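Local coordinates for protein L-tyrosine isonitrile synthase (Pseudomonas aeruginosa, PDB 3E59) that builds the isonitrile group on L-tyrosine, taking the carbon from C2 of ribulose 5-phosphate, in the biosynthesis of paerucumarin, at residues Ala13-Glu18 with Gln101-Pro106; Pro68-Asn73 with Met84-Ser89; Asn153-Arg158 with Glu168-Leu173; Phe205-Gly210 with Gly217-Leu222. All coordinates share one frame; numbering follows the deposited sequence.

Interaction 1: Ala13-Glu18 with Gln101-Pro106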
# COMPACT_ATOMS: atom_id res chain seq x y z
N ALA A 13 -2.05 17.41 16.85
CA ALA A 13 -0.73 16.83 17.12
C ALA A 13 -0.81 15.42 17.73
O ALA A 13 0.11 14.62 17.55
CB ALA A 13 0.11 17.75 18.00
N ARG A 14 -1.90 15.15 18.44
CA ARG A 14 -2.13 13.83 19.05
C ARG A 14 -2.47 12.81 17.96
O ARG A 14 -2.03 11.67 18.01
CB ARG A 14 -3.25 13.90 20.09
CG ARG A 14 -2.88 14.60 21.39
CD ARG A 14 -4.03 14.55 22.40
NE ARG A 14 -4.32 13.18 22.84
CZ ARG A 14 -5.30 12.84 23.67
NH1 ARG A 14 -6.12 13.76 24.17
NH2 ARG A 14 -5.47 11.56 24.01
N VAL A 15 -3.26 13.23 16.97
CA VAL A 15 -3.55 12.39 15.81
C VAL A 15 -2.23 12.02 15.14
O VAL A 15 -1.96 10.84 14.89
CB VAL A 15 -4.53 13.07 14.80
CG1 VAL A 15 -4.74 12.20 13.55
CG2 VAL A 15 -5.87 13.36 15.47
N LEU A 16 -1.41 13.04 14.88
CA LEU A 16 -0.17 12.84 14.14
C LEU A 16 0.79 11.93 14.90
O LEU A 16 1.40 11.04 14.32
CB LEU A 16 0.50 14.20 13.82
CG LEU A 16 1.80 14.14 12.99
CD1 LEU A 16 1.60 13.47 11.62
CD2 LEU A 16 2.41 15.53 12.83
N LYS A 17 0.89 12.15 16.22
CA LYS A 17 1.76 11.33 17.07
C LYS A 17 1.35 9.86 17.01
O LYS A 17 2.20 8.97 17.05
CB LYS A 17 1.77 11.84 18.52
N GLU A 18 0.05 9.62 16.88
CA GLU A 18 -0.51 8.28 16.64
C GLU A 18 -0.04 7.65 15.31
O GLU A 18 0.27 6.45 15.26
CB GLU A 18 -2.04 8.35 16.69
CG GLU A 18 -2.74 7.02 16.58
CD GLU A 18 -2.49 6.13 17.78
OE1 GLU A 18 -2.57 6.64 18.92
OE2 GLU A 18 -2.19 4.92 17.58
N GLN A 101 -10.55 7.96 17.71
CA GLN A 101 -11.90 8.23 18.21
C GLN A 101 -11.98 8.31 19.76
O GLN A 101 -12.95 8.85 20.31
CB GLN A 101 -12.92 7.23 17.64
CG GLN A 101 -14.38 7.69 17.79
CD GLN A 101 -15.32 7.07 16.77
OE1 GLN A 101 -15.24 5.88 16.48
NE2 GLN A 101 -16.24 7.88 16.24
N LEU A 102 -10.96 7.78 20.44
CA LEU A 102 -10.90 7.84 21.90
C LEU A 102 -10.78 9.27 22.43
O LEU A 102 -11.37 9.58 23.47
CB LEU A 102 -9.75 6.98 22.45
CG LEU A 102 -9.91 5.45 22.53
CD1 LEU A 102 -8.67 4.84 23.15
CD2 LEU A 102 -11.16 5.02 23.30
N PHE A 103 -10.03 10.11 21.73
CA PHE A 103 -9.91 11.53 22.09
C PHE A 103 -10.64 12.50 21.15
O PHE A 103 -10.92 13.64 21.55
CB PHE A 103 -8.45 11.95 22.26
CG PHE A 103 -7.58 11.69 21.06
CD1 PHE A 103 -6.77 10.56 21.01
CD2 PHE A 103 -7.54 12.59 19.99
CE1 PHE A 103 -5.94 10.32 19.90
CE2 PHE A 103 -6.73 12.36 18.88
CZ PHE A 103 -5.92 11.21 18.84
N TYR A 104 -10.94 12.06 19.93
CA TYR A 104 -11.71 12.87 18.97
C TYR A 104 -13.00 12.17 18.54
O TYR A 104 -13.01 11.37 17.60
CB TYR A 104 -10.85 13.27 17.77
CG TYR A 104 -11.55 14.18 16.77
CD1 TYR A 104 -11.80 13.75 15.47
CD2 TYR A 104 -11.97 15.47 17.14
CE1 TYR A 104 -12.46 14.58 14.55
CE2 TYR A 104 -12.63 16.30 16.22
CZ TYR A 104 -12.87 15.84 14.93
OH TYR A 104 -13.51 16.65 14.01
N ALA A 105 -14.08 12.46 19.27
CA ALA A 105 -15.39 11.80 19.13
C ALA A 105 -15.91 11.56 17.69
O ALA A 105 -16.45 10.48 17.42
CB ALA A 105 -16.45 12.54 19.97
N PRO A 106 -15.81 12.56 16.79
CA PRO A 106 -16.21 12.29 15.39
C PRO A 106 -15.42 11.16 14.72
O PRO A 106 -15.93 10.50 13.79
CB PRO A 106 -15.95 13.63 14.69
CG PRO A 106 -16.07 14.65 15.80
CD PRO A 106 -15.41 13.97 16.97

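Interaction 2: Pro68-Asn73 with Met84-Ser89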
# COMPACT_ATOMS: atom_id res chain seq x y z
N PRO A 68 -3.78 -4.23 -3.82
CA PRO A 68 -4.18 -4.43 -5.22
C PRO A 68 -4.56 -5.88 -5.55
O PRO A 68 -5.59 -6.13 -6.17
CB PRO A 68 -2.92 -4.03 -6.01
CG PRO A 68 -1.79 -4.32 -5.10
CD PRO A 68 -2.32 -4.04 -3.69
N ALA A 69 -3.69 -6.81 -5.17
CA ALA A 69 -3.84 -8.23 -5.45
C ALA A 69 -2.57 -8.83 -4.93
O ALA A 69 -1.58 -8.12 -4.74
CB ALA A 69 -3.94 -8.50 -6.96
N LYS A 70 -2.59 -10.13 -4.68
CA LYS A 70 -1.39 -10.84 -4.28
C LYS A 70 -0.36 -10.83 -5.42
O LYS A 70 -0.73 -10.81 -6.60
CB LYS A 70 -1.76 -12.27 -3.88
CG LYS A 70 -1.27 -12.71 -2.49
CD LYS A 70 -2.04 -12.08 -1.36
CE LYS A 70 -1.86 -12.86 -0.07
NZ LYS A 70 -1.18 -12.12 1.03
N SER A 71 0.93 -10.83 -5.07
CA SER A 71 1.99 -11.07 -6.06
C SER A 71 1.68 -12.33 -6.88
O SER A 71 1.22 -13.34 -6.31
CB SER A 71 3.34 -11.21 -5.36
OG SER A 71 4.28 -11.92 -6.16
N PRO A 72 1.94 -12.30 -8.21
CA PRO A 72 1.65 -13.48 -9.04
C PRO A 72 2.66 -14.60 -8.85
O PRO A 72 2.49 -15.68 -9.39
CB PRO A 72 1.73 -12.93 -10.47
CG PRO A 72 2.71 -11.79 -10.36
CD PRO A 72 2.50 -11.19 -9.00
N ASN A 73 3.72 -14.32 -8.09
CA ASN A 73 4.78 -15.28 -7.84
C ASN A 73 4.39 -16.22 -6.70
O ASN A 73 4.31 -15.78 -5.54
CB ASN A 73 6.09 -14.53 -7.51
CG ASN A 73 7.30 -15.45 -7.42
OD1 ASN A 73 7.17 -16.68 -7.31
ND2 ASN A 73 8.50 -14.85 -7.45
N MET A 84 -3.89 -14.20 6.40
CA MET A 84 -3.59 -13.61 7.72
C MET A 84 -2.78 -12.29 7.65
O MET A 84 -2.97 -11.38 8.46
CB MET A 84 -2.91 -14.65 8.62
CG MET A 84 -2.74 -14.21 10.08
SD MET A 84 -4.28 -14.04 10.99
CE MET A 84 -4.59 -15.74 11.42
N ALA A 85 -1.92 -12.16 6.65
CA ALA A 85 -1.20 -10.90 6.45
C ALA A 85 -2.15 -9.72 6.14
O ALA A 85 -2.06 -8.67 6.78
CB ALA A 85 -0.13 -11.05 5.37
N GLU A 86 -3.06 -9.89 5.17
CA GLU A 86 -4.10 -8.87 4.93
C GLU A 86 -4.98 -8.66 6.15
O GLU A 86 -5.29 -7.51 6.49
CB GLU A 86 -5.00 -9.24 3.75
CG GLU A 86 -4.46 -8.89 2.39
CD GLU A 86 -3.50 -9.93 1.86
OE1 GLU A 86 -3.18 -10.90 2.58
OE2 GLU A 86 -3.08 -9.78 0.70
N ARG A 87 -5.36 -9.76 6.80
CA ARG A 87 -6.34 -9.72 7.89
C ARG A 87 -5.85 -8.88 9.05
O ARG A 87 -6.56 -8.00 9.54
CB ARG A 87 -6.70 -11.13 8.38
CG ARG A 87 -7.66 -11.12 9.58
CD ARG A 87 -8.09 -12.52 9.97
NE ARG A 87 -8.43 -13.35 8.81
CZ ARG A 87 -9.66 -13.47 8.30
NH1 ARG A 87 -10.68 -12.80 8.83
NH2 ARG A 87 -9.86 -14.26 7.25
N LEU A 88 -4.62 -9.13 9.48
CA LEU A 88 -4.04 -8.37 10.59
C LEU A 88 -3.73 -6.92 10.21
O LEU A 88 -3.81 -6.03 11.05
CB LEU A 88 -2.79 -9.06 11.11
CG LEU A 88 -3.04 -10.39 11.84
CD1 LEU A 88 -1.74 -11.10 12.01
CD2 LEU A 88 -3.71 -10.14 13.20
N SER A 89 -3.38 -6.69 8.94
CA SER A 89 -3.16 -5.33 8.46
C SER A 89 -4.45 -4.51 8.47
O SER A 89 -4.46 -3.35 8.92
CB SER A 89 -2.53 -5.33 7.07
OG SER A 89 -1.28 -5.97 7.08

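Interaction 3: Asn153-Arg158 with Glu168-Leu173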
# COMPACT_ATOMS: atom_id res chain seq x y z
N ASN A 153 -12.59 1.37 -5.45
CA ASN A 153 -11.88 0.81 -6.59
C ASN A 153 -11.98 1.75 -7.79
O ASN A 153 -12.76 2.70 -7.77
CB ASN A 153 -12.44 -0.57 -6.96
CG ASN A 153 -12.56 -1.49 -5.75
OD1 ASN A 153 -13.67 -1.85 -5.31
ND2 ASN A 153 -11.43 -1.88 -5.20
N LEU A 154 -11.19 1.49 -8.83
CA LEU A 154 -11.25 2.30 -10.06
C LEU A 154 -12.67 2.38 -10.66
O LEU A 154 -13.05 3.41 -11.22
CB LEU A 154 -10.25 1.80 -11.10
CG LEU A 154 -10.03 2.59 -12.40
CD1 LEU A 154 -9.77 4.08 -12.17
CD2 LEU A 154 -8.91 1.96 -13.24
N GLU A 155 -13.43 1.29 -10.53
CA GLU A 155 -14.77 1.19 -11.12
C GLU A 155 -15.83 1.96 -10.35
O GLU A 155 -16.95 2.13 -10.82
CB GLU A 155 -15.20 -0.27 -11.32
CG GLU A 155 -15.03 -1.16 -10.11
CD GLU A 155 -13.72 -1.93 -10.12
OE1 GLU A 155 -12.67 -1.36 -10.49
OE2 GLU A 155 -13.75 -3.12 -9.75
N ASP A 156 -15.47 2.43 -9.16
CA ASP A 156 -16.37 3.24 -8.35
C ASP A 156 -16.32 4.72 -8.71
O ASP A 156 -17.11 5.51 -8.20
CB ASP A 156 -16.06 3.05 -6.86
CG ASP A 156 -16.21 1.60 -6.42
OD1 ASP A 156 -17.12 0.91 -6.92
OD2 ASP A 156 -15.41 1.15 -5.56
N VAL A 157 -15.38 5.10 -9.58
CA VAL A 157 -15.28 6.48 -10.05
C VAL A 157 -16.55 6.84 -10.82
O VAL A 157 -16.81 6.35 -11.93
CB VAL A 157 -14.00 6.74 -10.91
CG1 VAL A 157 -13.97 8.18 -11.44
CG2 VAL A 157 -12.74 6.44 -10.09
N ARG A 158 -17.36 7.71 -10.19
CA ARG A 158 -18.65 8.13 -10.72
C ARG A 158 -18.55 8.64 -12.16
O ARG A 158 -19.39 8.32 -12.99
CB ARG A 158 -19.28 9.19 -9.80
CG ARG A 158 -20.75 9.46 -10.03
CD ARG A 158 -21.30 10.38 -8.95
NE ARG A 158 -22.54 11.04 -9.37
CZ ARG A 158 -23.24 11.90 -8.61
NH1 ARG A 158 -22.82 12.21 -7.39
NH2 ARG A 158 -24.35 12.45 -9.08
N GLU A 168 -10.13 -2.47 -19.46
CA GLU A 168 -9.14 -1.76 -20.29
C GLU A 168 -9.53 -0.32 -20.59
O GLU A 168 -8.67 0.56 -20.61
CB GLU A 168 -8.82 -2.53 -21.58
CG GLU A 168 -7.51 -3.31 -21.52
CD GLU A 168 -6.34 -2.45 -21.07
OE1 GLU A 168 -6.10 -1.39 -21.68
OE2 GLU A 168 -5.66 -2.84 -20.09
N GLN A 169 -10.81 -0.08 -20.84
CA GLN A 169 -11.34 1.28 -21.00
C GLN A 169 -11.31 2.13 -19.72
O GLN A 169 -11.17 3.35 -19.79
CB GLN A 169 -12.74 1.25 -21.60
CG GLN A 169 -12.74 1.08 -23.11
CD GLN A 169 -14.11 0.76 -23.69
OE1 GLN A 169 -14.89 0.01 -23.10
NE2 GLN A 169 -14.41 1.33 -24.85
N LEU A 170 -11.45 1.48 -18.56
CA LEU A 170 -11.31 2.16 -17.28
C LEU A 170 -9.89 2.67 -17.14
O LEU A 170 -9.67 3.86 -16.85
CB LEU A 170 -11.64 1.23 -16.12
CG LEU A 170 -13.04 1.24 -15.50
CD1 LEU A 170 -13.13 0.19 -14.40
CD2 LEU A 170 -13.42 2.62 -14.96
N ARG A 171 -8.93 1.77 -17.37
CA ARG A 171 -7.52 2.10 -17.33
C ARG A 171 -7.18 3.25 -18.28
O ARG A 171 -6.45 4.17 -17.90
CB ARG A 171 -6.67 0.85 -17.61
CG ARG A 171 -6.60 -0.09 -16.41
CD ARG A 171 -5.61 -1.24 -16.61
NE ARG A 171 -6.18 -2.33 -17.40
CZ ARG A 171 -6.89 -3.35 -16.90
NH1 ARG A 171 -7.14 -3.43 -15.60
NH2 ARG A 171 -7.37 -4.28 -17.72
N GLN A 172 -7.73 3.20 -19.50
CA GLN A 172 -7.53 4.27 -20.49
C GLN A 172 -8.14 5.61 -20.08
O GLN A 172 -7.61 6.68 -20.43
CB GLN A 172 -8.05 3.84 -21.87
CG GLN A 172 -7.11 2.90 -22.64
CD GLN A 172 -5.69 3.46 -22.78
OE1 GLN A 172 -5.49 4.64 -23.10
NE2 GLN A 172 -4.69 2.61 -22.54
N LEU A 173 -9.26 5.56 -19.35
CA LEU A 173 -9.85 6.77 -18.76
C LEU A 173 -8.98 7.39 -17.67
O LEU A 173 -8.87 8.61 -17.60
CB LEU A 173 -11.27 6.51 -18.23
CG LEU A 173 -12.39 6.27 -19.25
CD1 LEU A 173 -13.70 5.99 -18.52
CD2 LEU A 173 -12.55 7.44 -20.20

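Interaction 4: Phe205-Gly210 with Gly217-Leu222. With PO4 (phosphate ion), chain F.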
# COMPACT_ATOMS: atom_id res chain seq x y z
N PHE A 205 10.33 -5.17 -6.79
CA PHE A 205 9.06 -5.90 -6.68
C PHE A 205 8.76 -6.64 -7.98
O PHE A 205 8.38 -7.81 -7.97
CB PHE A 205 7.85 -4.99 -6.42
CG PHE A 205 7.93 -4.17 -5.15
CD1 PHE A 205 8.79 -4.48 -4.12
CD2 PHE A 205 7.06 -3.08 -4.99
CE1 PHE A 205 8.83 -3.71 -2.96
CE2 PHE A 205 7.09 -2.30 -3.82
CZ PHE A 205 7.97 -2.62 -2.82
N LEU A 206 8.90 -5.93 -9.09
CA LEU A 206 8.65 -6.52 -10.41
C LEU A 206 9.64 -7.64 -10.73
O LEU A 206 9.24 -8.70 -11.22
CB LEU A 206 8.69 -5.43 -11.50
CG LEU A 206 7.62 -4.35 -11.32
CD1 LEU A 206 7.86 -3.21 -12.27
CD2 LEU A 206 6.20 -4.91 -11.51
N TYR A 207 10.91 -7.41 -10.45
CA TYR A 207 11.93 -8.44 -10.66
C TYR A 207 11.65 -9.69 -9.81
O TYR A 207 11.66 -10.82 -10.31
CB TYR A 207 13.32 -7.87 -10.39
CG TYR A 207 14.41 -8.91 -10.33
CD1 TYR A 207 14.97 -9.41 -11.51
CD2 TYR A 207 14.91 -9.38 -9.11
CE1 TYR A 207 15.98 -10.36 -11.47
CE2 TYR A 207 15.92 -10.34 -9.06
CZ TYR A 207 16.45 -10.82 -10.26
OH TYR A 207 17.44 -11.77 -10.28
N GLU A 208 11.39 -9.48 -8.53
CA GLU A 208 11.09 -10.58 -7.61
C GLU A 208 9.78 -11.30 -7.94
O GLU A 208 9.69 -12.52 -7.77
CB GLU A 208 11.16 -10.10 -6.16
CG GLU A 208 12.61 -9.84 -5.73
CD GLU A 208 12.79 -9.35 -4.30
OE1 GLU A 208 11.81 -9.22 -3.55
OE2 GLU A 208 13.94 -9.08 -3.93
N ASP A 209 8.79 -10.57 -8.44
CA ASP A 209 7.57 -11.18 -8.98
C ASP A 209 7.86 -12.17 -10.11
O ASP A 209 7.14 -13.16 -10.26
CB ASP A 209 6.63 -10.10 -9.52
CG ASP A 209 5.72 -9.51 -8.46
OD1 ASP A 209 5.74 -9.97 -7.28
OD2 ASP A 209 4.96 -8.59 -8.82
N GLY A 210 8.88 -11.87 -10.93
CA GLY A 210 9.24 -12.71 -12.08
C GLY A 210 10.18 -13.85 -11.73
O GLY A 210 10.31 -14.81 -12.50
N GLY A 217 15.11 -19.00 -16.72
CA GLY A 217 15.66 -18.08 -17.71
C GLY A 217 16.73 -17.15 -17.18
O GLY A 217 17.19 -17.29 -16.05
N SER A 218 17.12 -16.18 -18.00
CA SER A 218 18.12 -15.19 -17.65
C SER A 218 17.65 -14.21 -16.57
O SER A 218 16.57 -13.61 -16.68
CB SER A 218 18.55 -14.43 -18.90
OG SER A 218 19.28 -13.27 -18.57
N LYS A 219 18.46 -14.05 -15.52
CA LYS A 219 18.16 -13.09 -14.46
C LYS A 219 18.37 -11.67 -14.94
O LYS A 219 17.57 -10.80 -14.68
CB LYS A 219 18.98 -13.37 -13.20
CG LYS A 219 18.56 -14.63 -12.46
CD LYS A 219 19.32 -14.81 -11.16
CE LYS A 219 20.77 -15.24 -11.41
NZ LYS A 219 21.42 -15.67 -10.14
N THR A 220 19.45 -11.47 -15.69
CA THR A 220 19.77 -10.18 -16.31
C THR A 220 18.64 -9.64 -17.20
O THR A 220 18.35 -8.44 -17.18
CB THR A 220 21.07 -10.29 -17.13
OG1 THR A 220 22.09 -10.87 -16.30
CG2 THR A 220 21.54 -8.93 -17.62
N ALA A 221 18.01 -10.53 -17.97
CA ALA A 221 16.90 -10.17 -18.84
C ALA A 221 15.66 -9.83 -18.03
O ALA A 221 14.90 -8.93 -18.41
CB ALA A 221 16.60 -11.30 -19.81
N LEU A 222 15.45 -10.55 -16.92
CA LEU A 222 14.37 -10.27 -16.00
C LEU A 222 14.54 -8.90 -15.37
O LEU A 222 13.57 -8.13 -15.27
CB LEU A 222 14.28 -11.35 -14.92
CG LEU A 222 13.03 -11.42 -14.04
CD1 LEU A 222 11.80 -11.77 -14.86
CD2 LEU A 222 13.22 -12.44 -12.91
P PO4 F . 21.92 -14.55 -15.84
O1 PO4 F . 23.34 -15.02 -15.58
O2 PO4 F . 21.67 -14.52 -17.33
O3 PO4 F . 20.93 -15.49 -15.18
O4 PO4 F . 21.75 -13.16 -15.27

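Interaction 1: Ala13-Glu18 with Gln101-Pro106
Phe-103, on the last part of helix 84-103, carries nearly all of the contact with helix 11-20, meeting Arg-14 over one face of its ring and Val-15 at the rim. Just before it in the chain, Gln-101 sends NE2 to the carbonyl O of Ala-105 at 2.9 Å. The CG of Phe-103 sits between the backbone N and the carbonyl carbon (chi1 56°), and from there the ring reaches across to the N-terminal helix. CB of Arg-14 lies over the face, 4.3 Å from the ring centroid and 24° off the normal, a CH-pi contact. The arginine chain then bends at chi3 and runs back past the phenylalanine, bringing NH2 within 3.4 Å of Phe-103 CD1. Guanidinium and ring planes are 30° apart, and CB of Phe-103 stands 3.1 Å above the guanidinium plane, toward its rim. In the plane of the ring, Val-15 CG2 approaches Phe-103 CE2 at 3.7 Å. Next along the chain, Tyr-104 touches Ile-54 and Ile-60 and bonds through OH to Glu-58 O. No hydrogen bond joins the two segments, so the contact rests on dispersion and the CH-pi contact, with the charged group only skirting the root of the ring.

Interaction 2: Pro68-Asn73 with Met84-Ser89
The backbones stay well apart, with CA of Lys-70 still 9.8 Å from CA of Glu-86, so the loop and the first turn of helix 84-103 meet through two long side chains alone. These come from opposite directions. Lys-70 bends at chi2 and again at chi4 (117°), and this second bend delivers NZ to the Glu-86 carboxylate. The salt bridge is bidentate but uneven: NZ lies 2.8 Å from Glu-86 OE1, meeting its syn lone pair, and makes a weak bond of 3.0 Å to OE2. The methylene CD of Lys-70 also rests 3.3 Å from Glu-86 OE2. Both oxygens of this buried carboxylate have further partners, OE1 taking the backbone N of Asp-83 and OE2 the hydroxyl of Tyr-133 on helix 127-144, which together fix the rotation of the group. Just beyond the lysine, Ser-71 OG accepts from Asn-73 N at 3.1 Å, an ST turn. One turn into the helix, Ser-89 OG bonds back to Ala-85 O at 2.8 Å. The pair thus ties the loop after strand 60-64 to the helix it leads into, within a beta-alpha-beta crossover to strand 108-112 of the Rossmann-like parallel sheet.

Interaction 3: Asn153-Arg158 with Glu168-Leu173
Arg-171, whose CG lies 4.4 Å from CD2 of Leu-154, sends its flat guanidinium on past the contact, and Glu-168 from one turn earlier meets that group at the edge. NE gives the stronger bond, 2.8 Å to Glu-168 OE2 and nearly in the guanidinium plane, while NH2 adds a weak one to the same oxygen. The carboxylate is turned, however, so that NE stands 53° out of its plane. NH2 also pairs with Asp-127, and NH1 bonds the carbonyl O of Arg-117, fixing the group from several sides.

Between the segments the touching is by leucines. Leu-154 has CG anti to its backbone nitrogen (chi1 -173°), which carries CD2 to the helix, 4.0 Å from Leu-170 CB. The two side chains slide past each other in opposite directions, and Leu-170 lays its two methyls against the 3-10 turn: CD1 reaches Glu-155 CB at 3.7 Å, and CD2 comes to 3.8 Å from the carbonyl O of Leu-154. Trp-240 lies against Leu-154, and Phe-160 against Leu-170.

Glu-155 offers the leucine only its aliphatic root, its carboxylate going to Gln-134 and Arg-117. Apolar branches therefore make the buried contact between the 3-10 turn and helix 167-178, while beyond it Glu-155 bridges to the Arg-117 side chain and Arg-171 holds that residue's backbone carbonyl.

Interaction 4: Phe205-Gly210 with Gly217-Leu222
Apolar touching joins the two helix ends through Tyr-207 and Leu-222, whose side chains cross at about a right angle. With its CG anti to the backbone N (chi1 169°), the tyrosine swings its ring to the second helix, and Leu-222 CD2 comes to 3.7 Å from Tyr-207 CE1. The same methyl lies 3.4 Å from Tyr-207 O and packs on the carbonyl carbon of Gly-210. That glycine has no side chain, which lets Leu-222 CD1 settle 3.9 Å from its CA. At the ring edge, near its plane, Lys-219 O meets Tyr-207 CE1 at 3.6 Å, and the hydroxyl lies against the lysine's CB and CD. The two are consecutive helices: helix 193-210 ends, a short loop follows, and helix 219-247 starts beside it.

The polar interactions belong to the start of that second helix. Ser-218 is the N-cap, its OG accepting from Ala-221 N at 3.1 Å. The same oxygen donates to O2 of a phosphate ion, probably from the crystallisation liquor. Lys-219 N bonds almost straight to phosphate O3 (2.9 Å, 173°), and Thr-220 N gives a more bent bond to O4. The positive end of the helix dipole probably helps hold this anion.

Interactions 2 and 3 are buried, interaction 1 is partly so, and interaction 4 lies on the surface, about 43 Å from interaction 1 between centres and on the other side of the chain's centre. Charge sits deep in interaction 2, as an ion pair with further partners; interaction 3 is greasy between its segments and polar beyond them. The outer two rely on an aromatic ring, against an arginine in interaction 1 and a leucine in interaction 4. Helix 84-103 serves interactions 1 and 2 at its two ends. Interactions 2 and 4 touch directly: Asn-73 ND2 lies 2.6 Å from Glu-208 O, and Ser-71 OG 2.7 Å from Asp-209 OD1, both probable hydrogen bonds.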